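Local coordinates for molybdopterin biosynthesis moeA protein (Pyrococcus horikoshii, PDB 1WU2), which probably takes part in the late steps of molybdenum cofactor biosynthesis, where MoeA proteins promote insertion of molybdate into molybdopterin, at residues D19-I24 with A316-A321; D49-D54 with T144-K149; E193-P198 with K207-N212. All coordinates share one frame; numbering follows the deposited sequence.

Overall arrangement
From the N terminus, the chain runs through helix 10-20 into residues 19-24, which wait for a partner almost three hundred residues on: contact 1 closes only at the end of helix 300-319, and both other contacts fall within the loop it makes. Contact 2 comes first, joining 49-54 to 144-149 and enclosing a six-stranded sheet in the MoeA N-terminal region. Contact 3 follows in series, a short crossover from 193-198 to 207-212 in the probable molybdopterin-binding domain. Contacts 2 and 3 lie on opposite sides of the chain's centre, their centres about 59 Å apart, and both touch the second subunit. Contact 1 ties the N-terminal helix to the molybdopterin-binding domain.

Contact 1 (D19-I24 with A316-A321); sequences DDINEI and AKMVGA
K317 reaches from the last turns of its helix to the backbone of I21. With CG anti to the backbone N (chi1 -154°), the chain leaves CB alongside 19-24, and only its end closes on I21: CD and CE each pass 3.2 Å from I21 O, and NZ ends 2.7 Å from I21 O in a hydrogen bond almost in line with the carbonyl. The long, flexible lysine suits this place because NZ bonds both L18 O in the last turn of helix 10-20 and I21 O just beyond it. Shortened to an alanine, this residue would lose its amine, and the carbonyls of L18 and I21 would probably be left without that donor. Selenomethionine M318 lays CG against I21 CG2 at a tight 3.4 Å, while M318 CE meets I24 CD1 at 4.1 Å; its slender, bendable chain lies between I21 and I24. I24 N donates to M318 O over 2.9 Å. G320, with positive phi, ends the helix in a Schellman motif; a CB there would clash with E23 OE1. E23 is tied to K180 of strand 176-180 and to K157, while I24 and M318 pack on the loop residue C251, so the segment after helix 10-20 lies against the end of helix 300-319.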
ATOM      1  N   ASP A  19       1.037   4.023 -25.221  1.00 30.63           N
ATOM      2  CA  ASP A  19       0.873   3.292 -26.479  1.00 31.03           C
ATOM      3  C   ASP A  19       2.209   2.697 -26.944  1.00 31.35           C
ATOM      4  O   ASP A  19       2.229   1.666 -27.612  1.00 31.45           O
ATOM      5  CB  ASP A  19       0.310   4.201 -27.584  1.00 31.10           C
ATOM      6  CG  ASP A  19      -1.186   4.489 -27.429  1.00 31.53           C
ATOM      7  OD1 ASP A  19      -1.870   3.860 -26.588  1.00 31.59           O
ATOM      8  OD2 ASP A  19      -1.765   5.350 -28.128  1.00 31.95           O
ATOM      9  N   ASP A  20       3.311   3.356 -26.594  1.00 31.76           N
ATOM     10  CA  ASP A  20       4.657   2.867 -26.902  1.00 32.26           C
ATOM     11  C   ASP A  20       5.093   1.700 -26.003  1.00 32.73           C
ATOM     12  O   ASP A  20       5.991   0.940 -26.364  1.00 32.58           O
ATOM     13  CB  ASP A  20       5.669   4.015 -26.783  1.00 32.31           C
ATOM     14  CG  ASP A  20       6.959   3.747 -27.542  1.00 32.45           C
ATOM     15  OD1 ASP A  20       6.893   3.489 -28.759  1.00 33.02           O
ATOM     16  OD2 ASP A  20       8.087   3.786 -27.007  1.00 32.26           O
ATOM     17  N   ILE A  21       4.458   1.573 -24.838  1.00 33.31           N
ATOM     18  CA  ILE A  21       4.810   0.561 -23.840  1.00 33.85           C
ATOM     19  C   ILE A  21       3.912  -0.673 -23.963  1.00 34.27           C
ATOM     20  O   ILE A  21       2.685  -0.560 -23.975  1.00 34.38           O
ATOM     21  CB  ILE A  21       4.698   1.159 -22.410  1.00 33.89           C
ATOM     22  CG1 ILE A  21       5.597   2.393 -22.256  1.00 33.67           C
ATOM     23  CG2 ILE A  21       5.034   0.106 -21.347  1.00 34.22           C
ATOM     24  CD1 ILE A  21       7.086   2.101 -22.182  1.00 33.53           C
ATOM     25  N   ASN A  22       4.533  -1.848 -24.043  1.00 34.80           N
ATOM     26  CA  ASN A  22       3.805  -3.113 -24.133  1.00 35.20           C
ATOM     27  C   ASN A  22       3.884  -3.909 -22.834  1.00 35.48           C
ATOM     28  O   ASN A  22       4.814  -3.737 -22.043  1.00 35.24           O
ATOM     29  CB  ASN A  22       4.360  -3.960 -25.279  1.00 35.34           C
ATOM     30  CG  ASN A  22       4.244  -3.269 -26.624  1.00 35.51           C
ATOM     31  OD1 ASN A  22       3.165  -2.827 -27.016  1.00 35.70           O
ATOM     32  ND2 ASN A  22       5.359  -3.169 -27.336  1.00 36.03           N
ATOM     33  N   GLU A  23       2.896  -4.779 -22.624  1.00 35.96           N
ATOM     34  CA  GLU A  23       2.921  -5.716 -21.509  1.00 36.36           C
ATOM     35  C   GLU A  23       4.040  -6.730 -21.739  1.00 36.74           C
ATOM     36  O   GLU A  23       4.076  -7.389 -22.775  1.00 36.68           O
ATOM     37  CB  GLU A  23       1.576  -6.439 -21.370  1.00 36.38           C
ATOM     38  CG  GLU A  23       1.432  -7.225 -20.073  1.00 36.54           C
ATOM     39  CD  GLU A  23       0.047  -7.817 -19.885  1.00 36.53           C
ATOM     40  OE1 GLU A  23      -0.934  -7.047 -19.860  1.00 37.01           O
ATOM     41  OE2 GLU A  23      -0.062  -9.054 -19.758  1.00 36.28           O
ATOM     42  N   ILE A  24       4.967  -6.818 -20.790  1.00 37.25           N
ATOM     43  CA  ILE A  24       6.003  -7.851 -20.804  1.00 37.77           C
ATOM     44  C   ILE A  24       5.358  -9.242 -20.850  1.00 38.00           C
ATOM     45  O   ILE A  24       4.379  -9.504 -20.151  1.00 37.95           O
ATOM     46  CB  ILE A  24       6.948  -7.690 -19.575  1.00 37.88           C
ATOM     47  CG1 ILE A  24       8.000  -6.614 -19.861  1.00 38.13           C
ATOM     48  CG2 ILE A  24       7.645  -9.004 -19.214  1.00 38.30           C
ATOM     49  CD1 ILE A  24       8.744  -6.139 -18.627  1.00 38.09           C
ATOM     50  N   ALA A 316       2.866  -0.289 -14.428  1.00 26.37           N
ATOM     51  CA  ALA A 316       1.623  -1.022 -14.209  1.00 26.59           C
ATOM     52  C   ALA A 316       1.129  -1.679 -15.495  1.00 26.77           C
ATOM     53  O   ALA A 316       0.609  -2.785 -15.463  1.00 26.85           O
ATOM     54  CB  ALA A 316       0.553  -0.095 -13.643  1.00 26.64           C
ATOM     55  N   LYS A 317       1.300  -0.998 -16.622  1.00 27.16           N
ATOM     56  CA  LYS A 317       0.916  -1.548 -17.922  1.00 27.45           C
ATOM     57  C   LYS A 317       1.794  -2.735 -18.320  1.00 28.15           C
ATOM     58  O   LYS A 317       1.322  -3.671 -18.963  1.00 28.22           O
ATOM     59  CB  LYS A 317       0.980  -0.470 -19.010  1.00 27.31           C
ATOM     60  CG  LYS A 317       0.052  -0.739 -20.190  1.00 26.63           C
ATOM     61  CD  LYS A 317       0.622  -0.238 -21.498  1.00 25.63           C
ATOM     62  CE  LYS A 317      -0.223  -0.696 -22.673  1.00 25.42           C
ATOM     63  NZ  LYS A 317       0.053   0.112 -23.883  1.00 25.20           N
HETATM   64  N   MSE A 318       3.063  -2.696 -17.920  1.00 28.98           N
HETATM   65  CA  MSE A 318       4.038  -3.724 -18.290  1.00 29.71           C
HETATM   66  C   MSE A 318       3.768  -5.062 -17.589  1.00 29.55           C
HETATM   67  O   MSE A 318       4.021  -6.120 -18.157  1.00 29.57           O
HETATM   68  CB  MSE A 318       5.467  -3.241 -18.000  1.00 30.26           C
HETATM   69  CG  MSE A 318       5.948  -2.166 -18.963  1.00 32.68           C
HETATM   70 SE   MSE A 318       7.727  -1.449 -18.543  1.00 40.07          SE
HETATM   71  CE  MSE A 318       8.679  -2.293 -19.964  1.00 38.51           C
ATOM     72  N   VAL A 319       3.249  -5.013 -16.364  1.00 29.45           N
ATOM     73  CA  VAL A 319       2.861  -6.223 -15.634  1.00 29.29           C
ATOM     74  C   VAL A 319       1.344  -6.472 -15.665  1.00 29.23           C
ATOM     75  O   VAL A 319       0.865  -7.471 -15.127  1.00 29.27           O
ATOM     76  CB  VAL A 319       3.345  -6.181 -14.164  1.00 29.41           C
ATOM     77  CG1 VAL A 319       4.863  -6.070 -14.104  1.00 29.51           C
ATOM     78  CG2 VAL A 319       2.681  -5.041 -13.380  1.00 29.26           C
ATOM     79  N   GLY A 320       0.595  -5.573 -16.298  1.00 29.03           N
ATOM     80  CA  GLY A 320      -0.855  -5.658 -16.332  1.00 28.95           C
ATOM     81  C   GLY A 320      -1.512  -5.530 -14.967  1.00 28.86           C
ATOM     82  O   GLY A 320      -2.553  -6.139 -14.721  1.00 28.78           O
ATOM     83  N   ALA A 321      -0.905  -4.738 -14.085  1.00 28.80           N
ATOM     84  CA  ALA A 321      -1.406  -4.543 -12.728  1.00 28.81           C
ATOM     85  C   ALA A 321      -2.797  -3.924 -12.714  1.00 28.92           C
ATOM     86  O   ALA A 321      -3.077  -2.982 -13.459  1.00 28.71           O
ATOM     87  CB  ALA A 321      -0.445  -3.673 -11.930  1.00 28.79           C
TER
HETATM   88  O   HOH W   1      -1.091  -4.189 -19.417  1.00 24.02           O

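Contact 2 (D49-D54 with T144-K149); sequences DIPPFD and TGEDVK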
ATOM      1  N   ASP A  49     -13.355 -28.383  -5.643  1.00 28.93           N
ATOM      2  CA  ASP A  49     -14.468 -27.767  -4.929  1.00 28.95           C
ATOM      3  C   ASP A  49     -14.083 -27.601  -3.459  1.00 28.96           C
ATOM      4  O   ASP A  49     -13.545 -28.528  -2.849  1.00 28.89           O
ATOM      5  CB  ASP A  49     -15.723 -28.653  -4.989  1.00 29.16           C
ATOM      6  CG  ASP A  49     -16.314 -28.760  -6.376  1.00 29.18           C
ATOM      7  OD1 ASP A  49     -16.854 -27.757  -6.877  1.00 30.47           O
ATOM      8  OD2 ASP A  49     -16.317 -29.820  -7.032  1.00 29.78           O
ATOM      9  N   ILE A  50     -14.360 -26.428  -2.898  1.00 28.94           N
ATOM     10  CA  ILE A  50     -14.192 -26.178  -1.468  1.00 28.96           C
ATOM     11  C   ILE A  50     -15.514 -25.632  -0.915  1.00 29.05           C
ATOM     12  O   ILE A  50     -15.953 -24.565  -1.337  1.00 28.79           O
ATOM     13  CB  ILE A  50     -13.049 -25.173  -1.204  1.00 29.06           C
ATOM     14  CG1 ILE A  50     -11.718 -25.720  -1.734  1.00 29.24           C
ATOM     15  CG2 ILE A  50     -12.935 -24.875   0.307  1.00 28.89           C
ATOM     16  CD1 ILE A  50     -10.604 -24.696  -1.790  1.00 29.56           C
ATOM     17  N   PRO A  51     -16.175 -26.357  -0.010  1.00 29.12           N
ATOM     18  CA  PRO A  51     -15.776 -27.705   0.414  1.00 29.07           C
ATOM     19  C   PRO A  51     -16.031 -28.716  -0.705  1.00 29.07           C
ATOM     20  O   PRO A  51     -16.806 -28.414  -1.611  1.00 29.14           O
ATOM     21  CB  PRO A  51     -16.695 -27.977   1.609  1.00 29.15           C
ATOM     22  CG  PRO A  51     -17.904 -27.153   1.342  1.00 29.16           C
ATOM     23  CD  PRO A  51     -17.404 -25.908   0.665  1.00 28.98           C
ATOM     24  N   PRO A  52     -15.404 -29.887  -0.655  1.00 29.03           N
ATOM     25  CA  PRO A  52     -15.547 -30.868  -1.740  1.00 29.03           C
ATOM     26  C   PRO A  52     -16.912 -31.576  -1.790  1.00 29.16           C
ATOM     27  O   PRO A  52     -17.221 -32.182  -2.820  1.00 29.26           O
ATOM     28  CB  PRO A  52     -14.410 -31.862  -1.476  1.00 28.97           C
ATOM     29  CG  PRO A  52     -14.080 -31.726  -0.035  1.00 28.93           C
ATOM     30  CD  PRO A  52     -14.522 -30.367   0.420  1.00 28.88           C
ATOM     31  N   PHE A  53     -17.701 -31.509  -0.715  1.00 29.17           N
ATOM     32  CA  PHE A  53     -19.045 -32.101  -0.698  1.00 29.25           C
ATOM     33  C   PHE A  53     -20.047 -31.293   0.138  1.00 29.70           C
ATOM     34  O   PHE A  53     -19.670 -30.367   0.855  1.00 29.50           O
ATOM     35  CB  PHE A  53     -18.997 -33.562  -0.216  1.00 29.10           C
ATOM     36  CG  PHE A  53     -18.291 -33.755   1.098  1.00 28.10           C
ATOM     37  CD1 PHE A  53     -18.999 -33.737   2.288  1.00 27.65           C
ATOM     38  CD2 PHE A  53     -16.924 -33.968   1.143  1.00 27.76           C
ATOM     39  CE1 PHE A  53     -18.357 -33.926   3.505  1.00 27.50           C
ATOM     40  CE2 PHE A  53     -16.271 -34.155   2.361  1.00 27.41           C
ATOM     41  CZ  PHE A  53     -16.991 -34.130   3.541  1.00 27.41           C
ATOM     42  N   ASP A  54     -21.329 -31.640   0.013  1.00 30.41           N
ATOM     43  CA  ASP A  54     -22.393 -31.012   0.801  1.00 31.01           C
ATOM     44  C   ASP A  54     -22.220 -31.413   2.262  1.00 31.56           C
ATOM     45  O   ASP A  54     -22.168 -32.597   2.568  1.00 31.40           O
ATOM     46  CB  ASP A  54     -23.788 -31.458   0.327  1.00 31.04           C
ATOM     47  CG  ASP A  54     -24.056 -31.148  -1.140  1.00 31.34           C
ATOM     48  OD1 ASP A  54     -23.425 -30.230  -1.696  1.00 31.34           O
ATOM     49  OD2 ASP A  54     -24.896 -31.777  -1.820  1.00 32.35           O
ATOM     50  N   THR A 144     -21.522 -27.889  -1.975  1.00 33.15           N
ATOM     51  CA  THR A 144     -20.253 -28.122  -2.651  1.00 33.11           C
ATOM     52  C   THR A 144     -19.810 -26.866  -3.388  1.00 33.15           C
ATOM     53  O   THR A 144     -20.530 -26.348  -4.240  1.00 33.14           O
ATOM     54  CB  THR A 144     -20.390 -29.299  -3.644  1.00 33.10           C
ATOM     55  OG1 THR A 144     -20.656 -30.510  -2.926  1.00 32.85           O
ATOM     56  CG2 THR A 144     -19.073 -29.582  -4.369  1.00 32.93           C
ATOM     57  N   GLY A 145     -18.628 -26.370  -3.033  1.00 33.16           N
ATOM     58  CA  GLY A 145     -18.016 -25.263  -3.738  1.00 33.16           C
ATOM     59  C   GLY A 145     -18.566 -23.898  -3.375  1.00 33.20           C
ATOM     60  O   GLY A 145     -18.381 -22.945  -4.130  1.00 33.23           O
ATOM     61  N   GLU A 146     -19.221 -23.789  -2.220  1.00 33.28           N
ATOM     62  CA  GLU A 146     -19.791 -22.513  -1.788  1.00 33.48           C
ATOM     63  C   GLU A 146     -18.698 -21.463  -1.569  1.00 33.49           C
ATOM     64  O   GLU A 146     -18.933 -20.270  -1.758  1.00 33.44           O
ATOM     65  CB  GLU A 146     -20.664 -22.680  -0.532  1.00 33.54           C
ATOM     66  CG  GLU A 146     -19.927 -23.146   0.723  1.00 33.92           C
ATOM     67  CD  GLU A 146     -20.719 -22.901   1.998  1.00 34.23           C
ATOM     68  OE1 GLU A 146     -20.114 -22.930   3.093  1.00 34.53           O
ATOM     69  OE2 GLU A 146     -21.945 -22.681   1.911  1.00 34.81           O
ATOM     70  N   ASP A 147     -17.511 -21.917  -1.167  1.00 33.55           N
ATOM     71  CA  ASP A 147     -16.327 -21.064  -1.121  1.00 33.70           C
ATOM     72  C   ASP A 147     -15.814 -20.804  -2.541  1.00 33.82           C
ATOM     73  O   ASP A 147     -15.905 -19.680  -3.033  1.00 33.95           O
ATOM     74  CB  ASP A 147     -15.235 -21.695  -0.245  1.00 33.82           C
ATOM     75  CG  ASP A 147     -14.088 -20.746   0.036  1.00 34.03           C
ATOM     76  OD1 ASP A 147     -14.160 -19.580  -0.396  1.00 34.41           O
ATOM     77  OD2 ASP A 147     -13.073 -21.073   0.685  1.00 35.24           O
ATOM     78  N   VAL A 148     -15.262 -21.836  -3.182  1.00 33.81           N
ATOM     79  CA  VAL A 148     -14.946 -21.801  -4.613  1.00 33.85           C
ATOM     80  C   VAL A 148     -15.385 -23.114  -5.258  1.00 34.01           C
ATOM     81  O   VAL A 148     -15.226 -24.178  -4.666  1.00 33.91           O
ATOM     82  CB  VAL A 148     -13.431 -21.550  -4.894  1.00 33.78           C
ATOM     83  CG1 VAL A 148     -12.998 -20.206  -4.338  1.00 33.74           C
ATOM     84  CG2 VAL A 148     -12.551 -22.672  -4.338  1.00 33.63           C
ATOM     85  N   LYS A 149     -15.939 -23.036  -6.465  1.00 34.22           N
ATOM     86  CA  LYS A 149     -16.407 -24.225  -7.178  1.00 34.55           C
ATOM     87  C   LYS A 149     -15.371 -24.665  -8.214  1.00 34.47           C
ATOM     88  O   LYS A 149     -14.577 -23.858  -8.681  1.00 34.47           O
ATOM     89  CB  LYS A 149     -17.797 -23.972  -7.796  1.00 34.72           C
ATOM     90  CG  LYS A 149     -17.907 -24.084  -9.317  1.00 35.84           C
ATOM     91  CD  LYS A 149     -19.239 -23.520  -9.825  1.00 37.17           C
ATOM     92  CE  LYS A 149     -20.445 -24.234  -9.211  1.00 37.84           C
ATOM     93  NZ  LYS A 149     -20.990 -23.506  -8.026  1.00 38.36           N
TER
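A classic beta bulge joins two irregular loops of the MoeA N-terminal region, with D147 and V148 both facing I50. I50 N donates to V148 O across 3.0 Å in a nearly straight bond (176° at the hydrogen), whereas I50 O receives only weak bonds from D147 N and V148 N. With two residues set against I50, D147 CB comes 3.2 Å from I50 O, and the D147 carboxylate is taken by the backbone amides of L366 and S367 of the second subunit. On the next position of the bulge, V148 CG2 lies alongside I50 CD1 at 3.8 Å, branched carbons suited to the cover given by M168 and A171 of helix 163-171. The peptide before P51 is cis, and P51 O accepts from G145 N at 3.1 Å. Glycine suits position 145, where phi is positive and a CB would clash with K149 CA. Farther along, D54 OD1 takes two donors from one residue: T144 N nearly along its C-O axis and T144 OG1, 3.0 Å away, from above the carboxylate plane. With OG1 anti to the carbonyl carbon (chi1 -65°), T144 turns CG2 the other way, onto D49 CG at 3.5 Å. D49 OD1 itself is hydrogen-bonded to K150 N.

Contact 3 (E193-P198 with K207-N212); sequences ELIEEP and KIVETN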
ATOM      1  N   GLU A 193      27.749  18.733 -10.936  1.00 43.72           N
ATOM      2  CA  GLU A 193      27.335  19.268  -9.637  1.00 44.52           C
ATOM      3  C   GLU A 193      27.128  18.205  -8.551  1.00 45.29           C
ATOM      4  O   GLU A 193      27.409  18.453  -7.380  1.00 45.28           O
ATOM      5  CB  GLU A 193      26.026  20.057  -9.801  1.00 44.58           C
ATOM      6  CG  GLU A 193      25.083  19.493 -10.865  1.00 44.89           C
ATOM      7  CD  GLU A 193      23.619  19.764 -10.593  1.00 45.78           C
ATOM      8  OE1 GLU A 193      23.302  20.557  -9.677  1.00 46.24           O
ATOM      9  OE2 GLU A 193      22.778  19.177 -11.311  1.00 46.91           O
ATOM     10  N   LEU A 194      26.634  17.032  -8.939  1.00 46.30           N
ATOM     11  CA  LEU A 194      26.194  16.020  -7.974  1.00 47.11           C
ATOM     12  C   LEU A 194      27.335  15.300  -7.244  1.00 48.01           C
ATOM     13  O   LEU A 194      28.400  15.057  -7.811  1.00 48.26           O
ATOM     14  CB  LEU A 194      25.269  15.009  -8.657  1.00 47.05           C
ATOM     15  CG  LEU A 194      23.957  15.635  -9.152  1.00 46.80           C
ATOM     16  CD1 LEU A 194      23.339  14.810 -10.256  1.00 46.68           C
ATOM     17  CD2 LEU A 194      22.969  15.816  -8.005  1.00 46.67           C
ATOM     18  N   ILE A 195      27.077  14.963  -5.981  1.00 49.07           N
ATOM     19  CA  ILE A 195      28.055  14.341  -5.089  1.00 49.97           C
ATOM     20  C   ILE A 195      27.340  13.340  -4.167  1.00 50.87           C
ATOM     21  O   ILE A 195      26.179  13.533  -3.825  1.00 50.80           O
ATOM     22  CB  ILE A 195      28.805  15.445  -4.274  1.00 50.01           C
ATOM     23  CG1 ILE A 195      30.205  14.977  -3.855  1.00 50.09           C
ATOM     24  CG2 ILE A 195      27.992  15.904  -3.058  1.00 49.88           C
ATOM     25  CD1 ILE A 195      31.315  15.855  -4.393  1.00 50.10           C
ATOM     26  N   GLU A 196      28.028  12.275  -3.765  1.00 52.08           N
ATOM     27  CA  GLU A 196      27.382  11.187  -3.023  1.00 53.06           C
ATOM     28  C   GLU A 196      27.128  11.507  -1.547  1.00 53.76           C
ATOM     29  O   GLU A 196      26.139  11.041  -0.978  1.00 53.86           O
ATOM     30  CB  GLU A 196      28.182   9.881  -3.160  1.00 53.22           C
ATOM     31  CG  GLU A 196      29.472   9.823  -2.353  1.00 53.88           C
ATOM     32  CD  GLU A 196      30.483   8.845  -2.930  1.00 54.64           C
ATOM     33  OE1 GLU A 196      31.588   9.288  -3.318  1.00 55.06           O
ATOM     34  OE2 GLU A 196      30.173   7.635  -2.996  1.00 54.94           O
ATOM     35  N   GLU A 197      28.007  12.303  -0.940  1.00 54.68           N
ATOM     36  CA  GLU A 197      27.957  12.573   0.502  1.00 55.44           C
ATOM     37  C   GLU A 197      27.958  14.070   0.826  1.00 55.96           C
ATOM     38  O   GLU A 197      28.637  14.846   0.155  1.00 56.00           O
ATOM     39  CB  GLU A 197      29.166  11.928   1.186  1.00 55.53           C
ATOM     40  CG  GLU A 197      28.819  10.784   2.122  1.00 56.07           C
ATOM     41  CD  GLU A 197      30.047  10.015   2.569  1.00 56.53           C
ATOM     42  OE1 GLU A 197      30.277   9.916   3.793  1.00 56.76           O
ATOM     43  OE2 GLU A 197      30.778   9.503   1.692  1.00 56.96           O
ATOM     44  N   PRO A 198      27.222  14.472   1.864  1.00 56.64           N
ATOM     45  CA  PRO A 198      27.302  15.847   2.369  1.00 57.07           C
ATOM     46  C   PRO A 198      28.570  16.058   3.189  1.00 57.50           C
ATOM     47  O   PRO A 198      28.779  15.355   4.179  1.00 57.61           O
ATOM     48  CB  PRO A 198      26.060  15.974   3.259  1.00 57.07           C
ATOM     49  CG  PRO A 198      25.747  14.588   3.695  1.00 56.89           C
ATOM     50  CD  PRO A 198      26.258  13.662   2.632  1.00 56.67           C
ATOM     51  N   LYS A 207      28.643  21.940  -4.687  1.00 45.57           N
ATOM     52  CA  LYS A 207      28.081  20.628  -4.998  1.00 44.69           C
ATOM     53  C   LYS A 207      26.868  20.364  -4.114  1.00 43.64           C
ATOM     54  O   LYS A 207      26.820  20.810  -2.966  1.00 43.50           O
ATOM     55  CB  LYS A 207      29.117  19.519  -4.765  1.00 44.76           C
ATOM     56  CG  LYS A 207      30.454  19.718  -5.468  1.00 45.06           C
ATOM     57  CD  LYS A 207      30.352  19.460  -6.966  1.00 45.38           C
ATOM     58  CE  LYS A 207      31.703  19.567  -7.675  1.00 45.63           C
ATOM     59  NZ  LYS A 207      32.818  20.032  -6.798  1.00 45.67           N
ATOM     60  N   ILE A 208      25.897  19.632  -4.656  1.00 42.39           N
ATOM     61  CA  ILE A 208      24.713  19.221  -3.903  1.00 41.43           C
ATOM     62  C   ILE A 208      24.624  17.696  -3.844  1.00 40.38           C
ATOM     63  O   ILE A 208      25.024  17.004  -4.779  1.00 40.16           O
ATOM     64  CB  ILE A 208      23.429  19.844  -4.515  1.00 41.50           C
ATOM     65  CG1 ILE A 208      23.035  19.137  -5.822  1.00 41.79           C
ATOM     66  CG2 ILE A 208      23.630  21.345  -4.734  1.00 41.39           C
ATOM     67  CD1 ILE A 208      21.956  19.845  -6.625  1.00 42.14           C
ATOM     68  N   VAL A 209      24.094  17.183  -2.738  1.00 39.15           N
ATOM     69  CA  VAL A 209      24.024  15.745  -2.507  1.00 38.21           C
ATOM     70  C   VAL A 209      22.997  15.097  -3.432  1.00 37.34           C
ATOM     71  O   VAL A 209      21.901  15.622  -3.629  1.00 37.35           O
ATOM     72  CB  VAL A 209      23.692  15.422  -1.029  1.00 38.21           C
ATOM     73  CG1 VAL A 209      23.399  13.935  -0.836  1.00 38.16           C
ATOM     74  CG2 VAL A 209      24.839  15.855  -0.129  1.00 38.08           C
ATOM     75  N   GLU A 210      23.368  13.947  -3.982  1.00 36.22           N
ATOM     76  CA  GLU A 210      22.529  13.214  -4.914  1.00 35.42           C
ATOM     77  C   GLU A 210      21.465  12.468  -4.119  1.00 34.62           C
ATOM     78  O   GLU A 210      21.762  11.835  -3.105  1.00 34.58           O
ATOM     79  CB  GLU A 210      23.374  12.239  -5.734  1.00 35.41           C
ATOM     80  CG  GLU A 210      22.758  11.848  -7.065  1.00 35.33           C
ATOM     81  CD  GLU A 210      21.580  10.907  -6.913  1.00 35.31           C
ATOM     82  OE1 GLU A 210      21.660   9.976  -6.087  1.00 36.37           O
ATOM     83  OE2 GLU A 210      20.570  11.102  -7.618  1.00 34.95           O
ATOM     84  N   THR A 211      20.230  12.539  -4.601  1.00 33.59           N
ATOM     85  CA  THR A 211      19.071  12.069  -3.850  1.00 32.88           C
ATOM     86  C   THR A 211      18.057  11.285  -4.702  1.00 32.11           C
ATOM     87  O   THR A 211      17.385  10.389  -4.194  1.00 31.85           O
ATOM     88  CB  THR A 211      18.417  13.300  -3.159  1.00 32.90           C
ATOM     89  OG1 THR A 211      18.987  13.470  -1.852  1.00 33.12           O
ATOM     90  CG2 THR A 211      16.944  13.104  -2.886  1.00 32.85           C
ATOM     91  N   ASN A 212      17.955  11.614  -5.985  1.00 31.29           N
ATOM     92  CA  ASN A 212      16.970  10.991  -6.867  1.00 30.92           C
ATOM     93  C   ASN A 212      17.205   9.517  -7.154  1.00 30.43           C
ATOM     94  O   ASN A 212      16.265   8.802  -7.488  1.00 30.23           O
ATOM     95  CB  ASN A 212      16.896  11.741  -8.195  1.00 30.91           C
ATOM     96  CG  ASN A 212      16.289  13.116  -8.048  1.00 31.16           C
ATOM     97  OD1 ASN A 212      15.631  13.419  -7.049  1.00 31.50           O
ATOM     98  ND2 ASN A 212      16.511  13.961  -9.042  1.00 30.90           N
TER
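E210 N donates to I195 O over 2.8 Å, nearly along the carbonyl direction, joining two short parallel strands. I195 N to I208 O, at 3.1 Å, is less straight (136° at the hydrogen), and its donor sits 27° out of the carbonyl plane; I208 N to E193 O is weak. Strands 194-195 and 208-209 pair side by side, connected through helix 200-204 in a beta-alpha-beta unit. The close packing is at V209, whose CG2 touches P198 N at 3.4 Å and P198 CB at 3.6 Å; the compact valine fits against the rigid proline ring, and P198 packs on G173 of the second subunit. K207, bent at chi2 (-74°), also lays CD 3.1 Å from E193 O. Inward, L194 CD2 meets I208 CG1 at 4.0 Å and E210 CG at 4.1 Å, while I189 and V232 flank L194 and E210. The outer side is looser: K207 NZ leads away to a long, weak ion pair with E205, and the E196 and E197 side chains largely face solvent, E197 in a similar pair with K175 of the second subunit. All three inter-segment hydrogen bonds are main-chain, so register does not depend on side-chain polarity, and the pairing also presents E196 O and E210 O to K170 of the second subunit.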